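Local coordinates for uncharacterized protein (Chondromyces crocatus, PDB 6I86), which is of unknown function but is encoded in the crocagin gene cluster and so probably takes part in making this ribosomally synthesised, modified peptide, at residues Ile88-Ser92 against Gly93-Ala97. Sequence-based numbering, arbitrary orientation.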
loop_
_atom_site.group_PDB
_atom_site.type_symbol
_atom_site.label_atom_id
_atom_site.label_comp_id
_atom_site.label_asym_id
_atom_site.label_seq_id
_atom_site.Cartn_x
_atom_site.Cartn_y
_atom_site.Cartn_z
ATOM N N ILE A 88 5.752 -7.095 -6.313
ATOM C CA ILE A 88 5.816 -5.784 -6.947
ATOM C C ILE A 88 7.198 -5.608 -7.558
ATOM O O ILE A 88 8.206 -6.055 -7.001
ATOM C CB ILE A 88 5.482 -4.650 -5.952
ATOM C CG1 ILE A 88 5.123 -3.373 -6.715
ATOM C CG2 ILE A 88 6.641 -4.389 -4.992
ATOM C CD1 ILE A 88 4.626 -2.258 -5.831
ATOM N N VAL A 89 7.230 -4.972 -8.727
ATOM C CA VAL A 89 8.467 -4.587 -9.395
ATOM C C VAL A 89 8.659 -3.091 -9.199
ATOM O O VAL A 89 7.745 -2.300 -9.463
ATOM C CB VAL A 89 8.434 -4.945 -10.890
ATOM C CG1 VAL A 89 9.723 -4.508 -11.573
ATOM C CG2 VAL A 89 8.213 -6.436 -11.072
ATOM N N LEU A 90 9.845 -2.701 -8.732
ATOM C CA LEU A 90 10.164 -1.305 -8.439
ATOM C C LEU A 90 11.405 -0.916 -9.230
ATOM O O LEU A 90 12.536 -1.038 -8.731
ATOM C CB LEU A 90 10.371 -1.096 -6.942
ATOM C CG LEU A 90 9.159 -1.403 -6.059
ATOM C CD1 LEU A 90 9.547 -1.398 -4.588
ATOM C CD2 LEU A 90 8.029 -0.417 -6.320
ATOM N N PRO A 91 11.243 -0.438 -10.466
ATOM C CA PRO A 91 12.420 -0.134 -11.298
ATOM C C PRO A 91 13.309 0.963 -10.734
ATOM O O PRO A 91 14.521 0.949 -10.986
ATOM C CB PRO A 91 11.799 0.277 -12.641
ATOM C CG PRO A 91 10.431 -0.336 -12.633
ATOM C CD PRO A 91 9.981 -0.302 -11.211
ATOM N N SER A 92 12.753 1.913 -9.981
ATOM C CA SER A 92 13.544 2.963 -9.354
ATOM C C SER A 92 13.721 2.769 -7.856
ATOM O O SER A 92 14.554 3.456 -7.254
ATOM C CB SER A 92 12.908 4.340 -9.610
ATOM O OG SER A 92 11.745 4.520 -8.821
ATOM N N GLY A 93 12.968 1.860 -7.242
ATOM C CA GLY A 93 13.016 1.674 -5.810
ATOM C C GLY A 93 12.208 2.667 -5.008
ATOM O O GLY A 93 12.117 2.517 -3.782
ATOM N N ARG A 94 11.615 3.671 -5.651
ATOM C CA ARG A 94 10.825 4.685 -4.958
ATOM C C ARG A 94 9.379 4.206 -4.891
ATOM O O ARG A 94 8.639 4.281 -5.876
ATOM C CB ARG A 94 10.938 6.029 -5.666
ATOM C CG ARG A 94 10.665 7.210 -4.761
ATOM C CD ARG A 94 10.753 8.518 -5.514
ATOM N NE ARG A 94 9.882 9.524 -4.920
ATOM C CZ ARG A 94 10.198 10.230 -3.840
ATOM N NH1 ARG A 94 11.369 10.041 -3.246
ATOM N NH2 ARG A 94 9.351 11.130 -3.357
ATOM N N LEU A 95 8.979 3.712 -3.724
ATOM C CA LEU A 95 7.624 3.224 -3.501
ATOM C C LEU A 95 6.738 4.389 -3.076
ATOM O O LEU A 95 7.027 5.065 -2.084
ATOM C CB LEU A 95 7.622 2.130 -2.436
ATOM C CG LEU A 95 6.274 1.515 -2.080
ATOM C CD1 LEU A 95 5.724 0.723 -3.256
ATOM C CD2 LEU A 95 6.416 0.641 -0.850
ATOM N N VAL A 96 5.666 4.627 -3.834
ATOM C CA VAL A 96 4.737 5.716 -3.563
ATOM C C VAL A 96 3.314 5.174 -3.591
ATOM O O VAL A 96 3.052 4.065 -4.063
ATOM C CB VAL A 96 4.880 6.879 -4.566
ATOM C CG1 VAL A 96 6.303 7.402 -4.586
ATOM C CG2 VAL A 96 4.475 6.422 -5.943
ATOM N N ALA A 97 2.387 5.989 -3.093
ATOM C CA ALA A 97 1.006 5.570 -2.922
ATOM C C ALA A 97 0.052 6.646 -3.419
ATOM O O ALA A 97 0.337 7.843 -3.327
ATOM C CB ALA A 97 0.701 5.249 -1.454
#
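A type I beta turn carries the chain from strand 82-90 into strand 94-99, with L90 and G93 at its ends and P91 and S92 at its corners. The evidence is the backbone: L90 CA and G93 CA lie 4.9 Å apart, both corner residues have helix-like phi/psi, and G93 N reaches L90 O at 3.3 Å in a weak hydrogen bond. G93 then takes a left-handed conformation, with positive phi, and R94 resumes extended geometry.

Overlapping this turn is an ST turn, in which R94 N donates to S92 OG over 3.3 Å, nearly straight at 163°. The hydroxyl is held between S92's own N and carbonyl carbon (chi1 74°), a rotation that brings it forward along the chain to the N-H two residues on and leaves OG 3.6 Å from R94 CB. OG has a second hydrogen bond, to D22 OD1, while D22 OD2 weakly accepts G93 N; the turn is thus tied to the end of strand 17-22.

Apolar side chains meet inside the bend. L95 CD1 is 4.0 Å from L90 CD2 and 4.1 Å from I88 CD1, so one methyl touches both; with CG anti to the backbone N, the leucine's second torsion (chi2 67°) turns the CD1 branch back to strand 82-90. V119, Y117 and V109 continue this buried packing. Since 82-90 pairs with 115-123 whereas 94-99 lies between 17-22 and 107-111, the turn links strands of two different sheets, a beta turn joined to an ST turn rather than a hairpin.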